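Local coordinates for protein nitrite oxidoreductase subunit A (Kuenenia stuttgartiensis, PDB 7B04) that is a NarG-like subunit of the molybdopterin oxidoreductase family and holds a molybdenum atom, two MD1 molecules and an iron/sulfur cluster, at residues M239-N244 with Y582-E587; C245-D250 with D588-N593; N570-K575 with G776-K781. One frame throughout, in Å; residues are numbered along the deposited sequence.

How the contacts relate
Contacts 1 and 2 are consecutive parts of one interface: helix 238-254 supplies 239-244 and then 245-250, while the chain leaving helix 582-585 supplies 582-587 and then 588-593. Their centres are 9 Å apart, and they touch where N244 CG lies 3.3 Å from V589 CG2. Contact 3 touches neither, its nearest atoms being about 4 Å from contact 1 and about 13 Å from contact 2, yet its segment 570-575 belongs to the loop that leads into helix 582-585. In contact 1 the side chain of Y240 is about 11 Å from a bound MD1 and about 14 Å from the molybdenum atom, too far to touch either.

Contact 1: M239-N244 with Y582-E587; sequences MYRFNN and YGWVAE
R241 reaches from helix 238-254 across the face of W584 to the last turn of helix 582-585. Its CG is anti to the backbone N (chi1 -171°), and the chain runs straight on to NE, which carries the guanidinium out past the indole. On the way CD sits over the six-membered ring, 3.8 Å from its centroid, in a CH-pi contact. The guanidinium plane lies only 17° from that of the ring. NH1 then donates to W584 O at 2.8 Å, with the acceptor close to the guanidinium plane. NH2 forms a salt bridge with E587 OE1 at 3.3 Å, its hydrogen bond weak and the carboxylate turned well away from coplanarity, and NE is taken by N757 O. One turn on, N244 sends ND2 to 3.0 Å from E587 O, while its OD1 accepts from R608 N. Beside them Y240 CB packs on V585 CG1 at 3.8 Å; the tyrosine hydroxyl leads off to W267 O. A buried arginine thus has a partner at each of its three nitrogens, the one at NH2 weakly bonded; a carbonyl where the short helix ends and a carboxylate are among them, which should keep it positively charged and restrict its rotation.

Contact 2: C245-D250 with D588-N593; sequences CLAIVD and DVFKPN
V589 and F590 lean side by side against one face of helix 238-254, and I248 meets both of them. The two branches of V589 divide the work. CG1, anti to the backbone N (chi1 172°), lies 3.5 Å from I248 CD1, the two side chains meeting at a slant; CG2 turns the other way and rests 3.7 Å from C245 N, against the helix backbone. F590 comes in beside it, and its side chain and that of I248 run past one another in opposite senses. I248 CG1 lies 3.8 Å from F590 CZ and 4.2 Å from the ring centroid, an off-centre CH-pi contact 30° from the ring normal. A247 is placed differently: its CB approaches the edge of the same ring, 4.0 Å from CE2.

No hydrogen bond joins the two segments, and the side-chain packing is apolar. The loop is shaped by polar bonds of its own. D588 OD1 accepts from F590 N at 3.2 Å, met from above the carboxylate plane, and also forms a salt bridge with R608. V589 O is taken by N757 ND2. Helix 753-757 borders the contact as well, with F754 against I248 and R753 against F590. On the helix side, A247 and I248 sit at a kink, where their backbone nitrogens lack the usual bond to the preceding turn. The loop's turn at D588, with the carboxylate bonded to the backbone N two residues on, is an Asx turn, here presenting two hydrophobic side chains to a kinked helix.

Contact 3: N570-K575 with G776-K781; sequences NFQASK and GSTTMK
F571 is the centre of an inverse gamma turn, and the CE methyl of M780 lies over one face of its ring, offset toward the rim, in a Met-aromatic contact between two irregular loops. The methionine bends at its last torsion (chi3 -85°), which lays CE 3.7 Å from the ring centroid; SD lies obliquely, 4.3 Å from the same point. S777 OG comes up at the ring edge, and its polar partner is L773 O in helix 767-774.

The carbonyls of N570 and Q572, on either side of F571, face the other loop. T779 OG1 is placed so near N570 O that the length of their bond is doubtful; the same carbonyl also takes a weak bond from Q572 N that closes the gamma turn. Q572 O accepts T778 N at 2.9 Å, in the carbonyl plane and on a lone pair. This oxygen is also met by S777 CA at 3.3 Å in a CA-H...O contact and receives a weak bond from S577 OG. S777 O collects two backbone donors within its own loop, M780 N and K781 N. The amide end of Q572 turns off to weak bonds with K1078 O and K1076 NZ.

I410 of the neighbouring subunit B packs on Q572 and T779, and Y407 of that subunit on T778, so this junction lies at the subunit boundary. At its far end S574 OG is hydrogen-bonded to S577 OG and touches the methyl of T778, 3.4 Å from CG2.

Contact 1: M239-N244 with Y582-E587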
ATOM      1  N   MET B 239      28.027   6.660  -2.442  1.00 32.52           N
ATOM      2  CA  MET B 239      28.489   6.898  -1.079  1.00 31.04           C
ATOM      3  C   MET B 239      29.645   5.973  -0.721  1.00 31.54           C
ATOM      4  O   MET B 239      30.585   6.382  -0.030  1.00 35.64           O
ATOM      5  CB  MET B 239      27.334   6.709  -0.098  1.00 23.86           C
ATOM      6  CG  MET B 239      27.673   7.054   1.340  1.00 24.49           C
ATOM      7  SD  MET B 239      28.016   8.808   1.549  1.00 35.02           S
ATOM      8  CE  MET B 239      26.369   9.482   1.375  1.00 32.88           C
ATOM      9  N   TYR B 240      29.597   4.720  -1.185  1.00 28.86           N
ATOM     10  CA  TYR B 240      30.721   3.816  -0.967  1.00 31.44           C
ATOM     11  C   TYR B 240      31.972   4.309  -1.679  1.00 32.46           C
ATOM     12  O   TYR B 240      33.089   4.108  -1.189  1.00 36.22           O
ATOM     13  CB  TYR B 240      30.369   2.402  -1.430  1.00 27.48           C
ATOM     14  CG  TYR B 240      29.339   1.694  -0.576  1.00 29.27           C
ATOM     15  CD1 TYR B 240      28.846   2.275   0.585  1.00 29.51           C
ATOM     16  CD2 TYR B 240      28.871   0.435  -0.927  1.00 30.71           C
ATOM     17  CE1 TYR B 240      27.906   1.626   1.366  1.00 29.05           C
ATOM     18  CE2 TYR B 240      27.936  -0.222  -0.151  1.00 27.07           C
ATOM     19  CZ  TYR B 240      27.455   0.378   0.991  1.00 28.65           C
ATOM     20  OH  TYR B 240      26.521  -0.279   1.760  1.00 36.45           O
ATOM     21  N   ARG B 241      31.805   4.956  -2.835  1.00 32.69           N
ATOM     22  CA  ARG B 241      32.938   5.583  -3.505  1.00 33.02           C
ATOM     23  C   ARG B 241      33.462   6.761  -2.695  1.00 28.97           C
ATOM     24  O   ARG B 241      34.678   6.965  -2.597  1.00 27.96           O
ATOM     25  CB  ARG B 241      32.526   6.025  -4.909  1.00 32.20           C
ATOM     26  CG  ARG B 241      33.663   6.492  -5.798  1.00 28.71           C
ATOM     27  CD  ARG B 241      33.128   6.921  -7.156  1.00 28.77           C
ATOM     28  NE  ARG B 241      34.188   7.358  -8.061  1.00 35.43           N
ATOM     29  CZ  ARG B 241      34.819   6.559  -8.912  1.00 31.85           C
ATOM     30  NH1 ARG B 241      34.503   5.273  -8.978  1.00 32.26           N
ATOM     31  NH2 ARG B 241      35.770   7.044  -9.699  1.00 31.82           N
ATOM     32  N   PHE B 242      32.555   7.550  -2.113  1.00 32.62           N
ATOM     33  CA  PHE B 242      32.966   8.662  -1.260  1.00 36.64           C
ATOM     34  C   PHE B 242      33.778   8.170  -0.068  1.00 33.02           C
ATOM     35  O   PHE B 242      34.809   8.760   0.276  1.00 27.24           O
ATOM     36  CB  PHE B 242      31.740   9.442  -0.790  1.00 37.44           C
ATOM     37  CG  PHE B 242      32.070  10.649   0.040  1.00 36.17           C
ATOM     38  CD1 PHE B 242      32.511  11.818  -0.556  1.00 31.20           C
ATOM     39  CD2 PHE B 242      31.940  10.613   1.420  1.00 32.51           C
ATOM     40  CE1 PHE B 242      32.816  12.930   0.208  1.00 29.70           C
ATOM     41  CE2 PHE B 242      32.244  11.719   2.188  1.00 33.60           C
ATOM     42  CZ  PHE B 242      32.683  12.880   1.581  1.00 29.53           C
ATOM     43  N   ASN B 243      33.297   7.101   0.527  1.00 31.04           N
ATOM     44  CA  ASN B 243      33.959   6.483   1.688  1.00 36.67           C
ATOM     45  C   ASN B 243      35.354   6.059   1.253  1.00 36.78           C
ATOM     46  O   ASN B 243      36.291   6.210   2.001  1.00 37.27           O
ATOM     47  CB  ASN B 243      33.188   5.232   2.061  1.00 30.00           C
ATOM     48  CG  ASN B 243      31.921   5.570   2.783  1.00 30.00           C
ATOM     49  OD1 ASN B 243      31.809   6.644   3.319  1.00 30.00           O
ATOM     50  ND2 ASN B 243      30.985   4.657   2.820  1.00 30.00           N
ATOM     51  N   ASN B 244      35.459   5.525   0.056  1.00 36.39           N
ATOM     52  CA  ASN B 244      36.777   5.088  -0.444  1.00 38.68           C
ATOM     53  C   ASN B 244      37.703   6.291  -0.580  1.00 40.09           C
ATOM     54  O   ASN B 244      38.838   6.188  -0.203  1.00 39.44           O
ATOM     55  CB  ASN B 244      36.611   4.354  -1.765  1.00 30.00           C
ATOM     56  CG  ASN B 244      37.879   3.660  -2.157  1.00 30.00           C
ATOM     57  OD1 ASN B 244      38.808   3.615  -1.385  1.00 30.00           O
ATOM     58  ND2 ASN B 244      37.934   3.158  -3.364  1.00 30.00           N
ATOM     59  N   TYR B 582      32.773  -3.635  -8.296  1.00 34.90           N
ATOM     60  CA  TYR B 582      33.985  -3.057  -7.722  1.00 38.46           C
ATOM     61  C   TYR B 582      34.508  -1.895  -8.556  1.00 37.44           C
ATOM     62  O   TYR B 582      35.214  -1.026  -8.032  1.00 34.85           O
ATOM     63  CB  TYR B 582      35.072  -4.125  -7.582  1.00 33.05           C
ATOM     64  CG  TYR B 582      34.765  -5.203  -6.567  1.00 35.28           C
ATOM     65  CD1 TYR B 582      34.755  -4.921  -5.206  1.00 41.48           C
ATOM     66  CD2 TYR B 582      34.503  -6.504  -6.968  1.00 37.17           C
ATOM     67  CE1 TYR B 582      34.480  -5.907  -4.275  1.00 38.22           C
ATOM     68  CE2 TYR B 582      34.230  -7.496  -6.045  1.00 42.65           C
ATOM     69  CZ  TYR B 582      34.218  -7.192  -4.701  1.00 39.19           C
ATOM     70  OH  TYR B 582      33.944  -8.180  -3.783  1.00 40.87           O
ATOM     71  N   GLY B 583      34.196  -1.873  -9.853  1.00 40.58           N
ATOM     72  CA  GLY B 583      34.659  -0.782 -10.695  1.00 42.39           C
ATOM     73  C   GLY B 583      34.174   0.574 -10.219  1.00 37.17           C
ATOM     74  O   GLY B 583      34.898   1.568 -10.300  1.00 38.72           O
ATOM     75  N   TRP B 584      32.937   0.633  -9.721  1.00 36.38           N
ATOM     76  CA  TRP B 584      32.373   1.894  -9.253  1.00 30.54           C
ATOM     77  C   TRP B 584      32.778   2.208  -7.815  1.00 34.14           C
ATOM     78  O   TRP B 584      33.128   3.353  -7.506  1.00 35.10           O
ATOM     79  CB  TRP B 584      30.851   1.853  -9.385  1.00 33.94           C
ATOM     80  CG  TRP B 584      30.131   2.985  -8.723  1.00 39.36           C
ATOM     81  CD1 TRP B 584      29.223   2.894  -7.709  1.00 37.37           C
ATOM     82  CD2 TRP B 584      30.246   4.379  -9.034  1.00 27.86           C
ATOM     83  NE1 TRP B 584      28.768   4.143  -7.366  1.00 29.08           N
ATOM     84  CE2 TRP B 584      29.381   5.072  -8.166  1.00 24.45           C
ATOM     85  CE3 TRP B 584      30.996   5.107  -9.960  1.00 28.57           C
ATOM     86  CZ2 TRP B 584      29.248   6.458  -8.196  1.00 29.74           C
ATOM     87  CZ3 TRP B 584      30.862   6.483  -9.986  1.00 29.39           C
ATOM     88  CH2 TRP B 584      29.995   7.143  -9.111  1.00 29.13           C
ATOM     89  N   VAL B 585      32.740   1.214  -6.926  1.00 33.19           N
ATOM     90  CA  VAL B 585      32.946   1.464  -5.501  1.00 37.33           C
ATOM     91  C   VAL B 585      34.363   1.164  -5.019  1.00 35.70           C
ATOM     92  O   VAL B 585      34.771   1.699  -3.976  1.00 36.59           O
ATOM     93  CB  VAL B 585      31.933   0.666  -4.654  1.00 33.18           C
ATOM     94  CG1 VAL B 585      30.512   1.069  -5.007  1.00 31.76           C
ATOM     95  CG2 VAL B 585      32.143  -0.828  -4.839  1.00 36.76           C
ATOM     96  N   ALA B 586      35.122   0.336  -5.734  1.00 40.04           N
ATOM     97  CA  ALA B 586      36.449  -0.072  -5.290  1.00 40.34           C
ATOM     98  C   ALA B 586      37.522   0.305  -6.304  1.00 39.06           C
ATOM     99  O   ALA B 586      38.553  -0.361  -6.405  1.00 48.41           O
ATOM    100  CB  ALA B 586      36.486  -1.573  -5.004  1.00 41.99           C
ATOM    101  N   GLU B 587      37.292   1.377  -7.057  1.00 41.57           N
ATOM    102  CA  GLU B 587      38.326   1.899  -7.937  1.00 42.50           C
ATOM    103  C   GLU B 587      39.436   2.523  -7.100  1.00 40.82           C
ATOM    104  O   GLU B 587      39.181   3.107  -6.044  1.00 47.37           O
ATOM    105  CB  GLU B 587      37.735   2.935  -8.894  1.00 36.89           C
ATOM    106  CG  GLU B 587      38.422   3.014 -10.246  1.00 40.23           C
ATOM    107  CD  GLU B 587      38.265   4.377 -10.894  1.00 44.93           C
ATOM    108  OE1 GLU B 587      38.539   5.391 -10.219  1.00 51.37           O
ATOM    109  OE2 GLU B 587      37.861   4.435 -12.074  1.00 47.63           O
TER

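Contact 2: C245-D250 with D588-N593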
ATOM      1  N   CYS B 245      37.178   7.400  -1.073  1.00 35.43           N
ATOM      2  CA  CYS B 245      37.923   8.644  -1.343  1.00 31.75           C
ATOM      3  C   CYS B 245      38.502   9.213  -0.062  1.00 30.53           C
ATOM      4  O   CYS B 245      39.424   9.948  -0.127  1.00 34.22           O
ATOM      5  CB  CYS B 245      36.961   9.684  -1.876  1.00 30.30           C
ATOM      6  SG  CYS B 245      36.781   9.656  -3.667  1.00 43.18           S
ATOM      7  N   LEU B 246      37.862   8.973   1.052  1.00 35.78           N
ATOM      8  CA  LEU B 246      38.342   9.521   2.315  1.00 39.81           C
ATOM      9  C   LEU B 246      39.727   9.019   2.691  1.00 38.40           C
ATOM     10  O   LEU B 246      40.312   9.535   3.650  1.00 34.50           O
ATOM     11  CB  LEU B 246      37.355   9.204   3.434  1.00 32.49           C
ATOM     12  CG  LEU B 246      36.026   9.948   3.328  1.00 26.42           C
ATOM     13  CD1 LEU B 246      35.089   9.469   4.404  1.00 36.85           C
ATOM     14  CD2 LEU B 246      36.237  11.450   3.431  1.00 20.68           C
ATOM     15  N   ALA B 247      40.257   8.023   1.976  1.00 36.73           N
ATOM     16  CA  ALA B 247      41.644   7.627   2.182  1.00 30.36           C
ATOM     17  C   ALA B 247      42.593   8.795   1.950  1.00 35.66           C
ATOM     18  O   ALA B 247      43.633   8.889   2.611  1.00 40.30           O
ATOM     19  CB  ALA B 247      42.000   6.454   1.269  1.00 32.15           C
ATOM     20  N   ILE B 248      42.259   9.687   1.011  1.00 32.06           N
ATOM     21  CA  ILE B 248      43.079  10.877   0.789  1.00 29.18           C
ATOM     22  C   ILE B 248      43.106  11.745   2.040  1.00 32.48           C
ATOM     23  O   ILE B 248      44.162  12.242   2.449  1.00 43.36           O
ATOM     24  CB  ILE B 248      42.569  11.673  -0.424  1.00 29.00           C
ATOM     25  CG1 ILE B 248      42.555  10.813  -1.685  1.00 35.52           C
ATOM     26  CG2 ILE B 248      43.437  12.901  -0.650  1.00 31.77           C
ATOM     27  CD1 ILE B 248      41.895  11.503  -2.863  1.00 37.24           C
ATOM     28  N   VAL B 249      41.940  11.953   2.658  1.00 30.84           N
ATOM     29  CA  VAL B 249      41.882  12.763   3.873  1.00 37.33           C
ATOM     30  C   VAL B 249      42.717  12.123   4.972  1.00 36.68           C
ATOM     31  O   VAL B 249      43.379  12.815   5.756  1.00 34.81           O
ATOM     32  CB  VAL B 249      40.422  12.967   4.320  1.00 36.25           C
ATOM     33  CG1 VAL B 249      40.311  14.183   5.229  1.00 31.96           C
ATOM     34  CG2 VAL B 249      39.510  13.114   3.116  1.00 26.47           C
ATOM     35  N   ASP B 250      42.703  10.791   5.044  1.00 35.89           N
ATOM     36  CA  ASP B 250      43.550  10.092   6.004  1.00 34.63           C
ATOM     37  C   ASP B 250      45.023  10.338   5.709  1.00 29.98           C
ATOM     38  O   ASP B 250      45.831  10.494   6.632  1.00 37.26           O
ATOM     39  CB  ASP B 250      43.235   8.597   5.984  1.00 35.79           C
ATOM     40  CG  ASP B 250      43.956   7.836   7.075  1.00 40.94           C
ATOM     41  OD1 ASP B 250      43.563   7.969   8.253  1.00 38.41           O
ATOM     42  OD2 ASP B 250      44.914   7.101   6.755  1.00 47.16           O
ATOM     43  N   ASP B 588      40.675   2.384  -7.566  1.00 40.54           N
ATOM     44  CA  ASP B 588      41.805   2.926  -6.822  1.00 42.14           C
ATOM     45  C   ASP B 588      41.688   4.443  -6.741  1.00 35.84           C
ATOM     46  O   ASP B 588      41.727   5.135  -7.763  1.00 37.70           O
ATOM     47  CB  ASP B 588      43.125   2.514  -7.474  1.00 39.44           C
ATOM     48  CG  ASP B 588      44.320   2.740  -6.563  1.00 41.12           C
ATOM     49  OD1 ASP B 588      44.159   3.406  -5.519  1.00 43.04           O
ATOM     50  OD2 ASP B 588      45.421   2.249  -6.879  1.00 45.38           O
ATOM     51  N   VAL B 589      41.535   4.952  -5.516  1.00 34.87           N
ATOM     52  CA  VAL B 589      41.354   6.387  -5.315  1.00 35.02           C
ATOM     53  C   VAL B 589      42.579   7.153  -5.788  1.00 35.74           C
ATOM     54  O   VAL B 589      42.464   8.218  -6.408  1.00 41.03           O
ATOM     55  CB  VAL B 589      41.041   6.672  -3.837  1.00 40.72           C
ATOM     56  CG1 VAL B 589      41.039   8.159  -3.575  1.00 39.07           C
ATOM     57  CG2 VAL B 589      39.710   6.070  -3.470  1.00 36.00           C
ATOM     58  N   PHE B 590      43.765   6.615  -5.528  1.00 41.46           N
ATOM     59  CA  PHE B 590      45.006   7.274  -5.890  1.00 42.17           C
ATOM     60  C   PHE B 590      45.413   6.942  -7.317  1.00 39.01           C
ATOM     61  O   PHE B 590      46.362   7.538  -7.837  1.00 40.48           O
ATOM     62  CB  PHE B 590      46.105   6.892  -4.894  1.00 38.51           C
ATOM     63  CG  PHE B 590      45.927   7.506  -3.533  1.00 37.56           C
ATOM     64  CD1 PHE B 590      46.684   8.598  -3.143  1.00 42.66           C
ATOM     65  CD2 PHE B 590      44.980   7.007  -2.655  1.00 33.11           C
ATOM     66  CE1 PHE B 590      46.520   9.155  -1.885  1.00 46.18           C
ATOM     67  CE2 PHE B 590      44.811   7.562  -1.398  1.00 31.44           C
ATOM     68  CZ  PHE B 590      45.581   8.638  -1.015  1.00 33.14           C
ATOM     69  N   LYS B 591      44.719   5.997  -7.958  1.00 39.99           N
ATOM     70  CA  LYS B 591      44.954   5.655  -9.363  1.00 44.24           C
ATOM     71  C   LYS B 591      43.630   5.559 -10.118  1.00 47.19           C
ATOM     72  O   LYS B 591      43.228   4.478 -10.560  1.00 48.12           O
ATOM     73  CB  LYS B 591      45.724   4.341  -9.464  1.00 42.23           C
ATOM     74  CG  LYS B 591      47.216   4.439  -9.199  1.00 37.59           C
ATOM     75  CD  LYS B 591      47.736   3.078  -8.755  1.00 33.01           C
ATOM     76  CE  LYS B 591      49.182   2.878  -9.125  1.00 41.18           C
ATOM     77  NZ  LYS B 591      49.521   3.642 -10.343  1.00 44.26           N
ATOM     78  N   PRO B 592      42.891   6.669 -10.232  1.00 39.57           N
ATOM     79  CA  PRO B 592      41.625   6.648 -10.976  1.00 44.95           C
ATOM     80  C   PRO B 592      41.855   6.814 -12.471  1.00 42.47           C
ATOM     81  O   PRO B 592      42.801   7.469 -12.922  1.00 44.31           O
ATOM     82  CB  PRO B 592      40.877   7.861 -10.408  1.00 37.38           C
ATOM     83  CG  PRO B 592      41.971   8.843 -10.212  1.00 40.10           C
ATOM     84  CD  PRO B 592      43.199   8.045  -9.770  1.00 39.23           C
ATOM     85  N   ASN B 593      40.983   6.186 -13.260  1.00 38.83           N
ATOM     86  CA  ASN B 593      41.072   6.306 -14.711  1.00 42.32           C
ATOM     87  C   ASN B 593      40.224   7.484 -15.181  1.00 42.08           C
ATOM     88  O   ASN B 593      39.008   7.537 -14.927  1.00 41.72           O
ATOM     89  CB  ASN B 593      40.637   5.023 -15.407  1.00 40.03           C
ATOM     90  CG  ASN B 593      41.049   4.985 -16.849  1.00 43.24           C
ATOM     91  OD1 ASN B 593      41.733   5.891 -17.327  1.00 51.03           O
ATOM     92  ND2 ASN B 593      40.681   3.925 -17.544  1.00 44.85           N
TER

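Contact 3: N570-K575 with G776-K781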
ATOM      1  N   ASN B 570      24.290  -8.211  -9.064  1.00 30.04           N
ATOM      2  CA  ASN B 570      23.924  -8.245 -10.475  1.00 36.29           C
ATOM      3  C   ASN B 570      25.059  -7.726 -11.340  1.00 41.47           C
ATOM      4  O   ASN B 570      25.255  -8.201 -12.465  1.00 47.99           O
ATOM      5  CB  ASN B 570      22.653  -7.432 -10.713  1.00 39.75           C
ATOM      6  CG  ASN B 570      21.396  -8.212 -10.402  1.00 35.36           C
ATOM      7  OD1 ASN B 570      21.268  -9.376 -10.782  1.00 39.95           O
ATOM      8  ND2 ASN B 570      20.458  -7.577  -9.710  1.00 32.45           N
ATOM      9  N   PHE B 571      25.824  -6.759 -10.829  1.00 31.96           N
ATOM     10  CA  PHE B 571      27.063  -6.330 -11.473  1.00 39.22           C
ATOM     11  C   PHE B 571      28.156  -7.310 -11.048  1.00 48.88           C
ATOM     12  O   PHE B 571      29.101  -6.990 -10.321  1.00 45.43           O
ATOM     13  CB  PHE B 571      27.392  -4.889 -11.107  1.00 39.99           C
ATOM     14  CG  PHE B 571      26.308  -3.909 -11.469  1.00 47.59           C
ATOM     15  CD1 PHE B 571      26.276  -3.319 -12.724  1.00 51.30           C
ATOM     16  CD2 PHE B 571      25.321  -3.578 -10.555  1.00 42.58           C
ATOM     17  CE1 PHE B 571      25.280  -2.418 -13.059  1.00 40.31           C
ATOM     18  CE2 PHE B 571      24.324  -2.677 -10.884  1.00 42.95           C
ATOM     19  CZ  PHE B 571      24.302  -2.099 -12.139  1.00 37.60           C
ATOM     20  N   GLN B 572      27.998  -8.542 -11.526  1.00 50.83           N
ATOM     21  CA  GLN B 572      28.762  -9.681 -11.041  1.00 45.51           C
ATOM     22  C   GLN B 572      30.144  -9.707 -11.678  1.00 42.63           C
ATOM     23  O   GLN B 572      30.276  -9.633 -12.904  1.00 42.92           O
ATOM     24  CB  GLN B 572      28.003 -10.970 -11.354  1.00 46.68           C
ATOM     25  CG  GLN B 572      28.618 -12.250 -10.818  1.00 47.71           C
ATOM     26  CD  GLN B 572      28.656 -12.293  -9.305  1.00 51.43           C
ATOM     27  OE1 GLN B 572      29.723 -12.375  -8.705  1.00 51.56           O
ATOM     28  NE2 GLN B 572      27.487 -12.227  -8.680  1.00 48.97           N
ATOM     29  N   ALA B 573      31.172  -9.801 -10.840  1.00 46.10           N
ATOM     30  CA  ALA B 573      32.554  -9.806 -11.299  1.00 47.07           C
ATOM     31  C   ALA B 573      33.025 -11.222 -11.607  1.00 45.57           C
ATOM     32  O   ALA B 573      32.671 -12.175 -10.908  1.00 45.58           O
ATOM     33  CB  ALA B 573      33.468  -9.176 -10.248  1.00 44.04           C
ATOM     34  N   SER B 574      33.832 -11.348 -12.658  1.00 39.89           N
ATOM     35  CA  SER B 574      34.434 -12.619 -13.038  1.00 44.77           C
ATOM     36  C   SER B 574      35.630 -12.323 -13.938  1.00 52.94           C
ATOM     37  O   SER B 574      35.893 -11.171 -14.293  1.00 49.22           O
ATOM     38  CB  SER B 574      33.420 -13.551 -13.711  1.00 44.36           C
ATOM     39  OG  SER B 574      33.034 -13.078 -14.987  1.00 37.22           O
ATOM     40  N   LYS B 575      36.355 -13.383 -14.309  1.00 51.45           N
ATOM     41  CA  LYS B 575      37.539 -13.219 -15.148  1.00 53.91           C
ATOM     42  C   LYS B 575      37.171 -12.746 -16.551  1.00 45.07           C
ATOM     43  O   LYS B 575      37.739 -11.769 -17.055  1.00 36.78           O
ATOM     44  CB  LYS B 575      38.324 -14.529 -15.205  1.00 49.83           C
ATOM     45  CG  LYS B 575      38.534 -15.176 -13.848  1.00 46.19           C
ATOM     46  N   GLY B 776      31.939  -5.163 -17.783  1.00 32.29           N
ATOM     47  CA  GLY B 776      32.524  -5.703 -16.578  1.00 39.22           C
ATOM     48  C   GLY B 776      31.592  -6.493 -15.686  1.00 39.80           C
ATOM     49  O   GLY B 776      32.019  -6.924 -14.612  1.00 46.08           O
ATOM     50  N   SER B 777      30.353  -6.732 -16.106  1.00 40.67           N
ATOM     51  CA  SER B 777      29.398  -7.496 -15.317  1.00 38.99           C
ATOM     52  C   SER B 777      28.926  -8.698 -16.120  1.00 42.38           C
ATOM     53  O   SER B 777      28.653  -8.583 -17.320  1.00 46.31           O
ATOM     54  CB  SER B 777      28.196  -6.635 -14.913  1.00 41.02           C
ATOM     55  OG  SER B 777      28.602  -5.517 -14.140  1.00 38.57           O
ATOM     56  N   THR B 778      28.831  -9.852 -15.452  1.00 38.59           N
ATOM     57  CA  THR B 778      28.413 -11.071 -16.140  1.00 39.92           C
ATOM     58  C   THR B 778      27.036 -10.909 -16.763  1.00 38.86           C
ATOM     59  O   THR B 778      26.759 -11.480 -17.824  1.00 40.03           O
ATOM     60  CB  THR B 778      28.408 -12.262 -15.181  1.00 37.75           C
ATOM     61  OG1 THR B 778      27.367 -12.094 -14.210  1.00 42.52           O
ATOM     62  CG2 THR B 778      29.748 -12.393 -14.476  1.00 39.81           C
ATOM     63  N   THR B 779      26.164 -10.143 -16.116  1.00 37.89           N
ATOM     64  CA  THR B 779      24.796  -9.972 -16.574  1.00 38.77           C
ATOM     65  C   THR B 779      24.622  -8.791 -17.520  1.00 39.91           C
ATOM     66  O   THR B 779      23.551  -8.658 -18.120  1.00 41.11           O
ATOM     67  CB  THR B 779      23.863  -9.794 -15.374  1.00 38.14           C
ATOM     68  OG1 THR B 779      24.205  -8.588 -14.682  1.00 38.85           O
ATOM     69  CG2 THR B 779      24.002 -10.964 -14.415  1.00 43.05           C
ATOM     70  N   MET B 780      25.634  -7.935 -17.676  1.00 35.03           N
ATOM     71  CA  MET B 780      25.421  -6.701 -18.418  1.00 36.54           C
ATOM     72  C   MET B 780      26.542  -6.296 -19.367  1.00 44.97           C
ATOM     73  O   MET B 780      26.388  -5.279 -20.053  1.00 44.33           O
ATOM     74  CB  MET B 780      25.157  -5.548 -17.437  1.00 41.75           C
ATOM     75  CG  MET B 780      23.734  -5.501 -16.909  1.00 47.22           C
ATOM     76  SD  MET B 780      23.543  -4.425 -15.476  1.00 60.06           S
ATOM     77  CE  MET B 780      23.993  -5.534 -14.147  1.00 38.56           C
ATOM     78  N   LYS B 781      27.653  -7.027 -19.441  1.00 47.04           N
ATOM     79  CA  LYS B 781      28.651  -6.700 -20.454  1.00 38.71           C
ATOM     80  C   LYS B 781      28.061  -6.926 -21.839  1.00 36.47           C
ATOM     81  O   LYS B 781      27.470  -7.974 -22.111  1.00 34.62           O
ATOM     82  CB  LYS B 781      29.932  -7.517 -20.282  1.00 36.10           C
ATOM     83  CG  LYS B 781      31.018  -7.067 -21.264  1.00 37.28           C
ATOM     84  CD  LYS B 781      32.258  -7.943 -21.248  1.00 37.43           C
ATOM     85  CE  LYS B 781      33.497  -7.144 -20.885  1.00 31.83           C
ATOM     86  NZ  LYS B 781      33.459  -6.698 -19.482  1.00 30.58           N
TER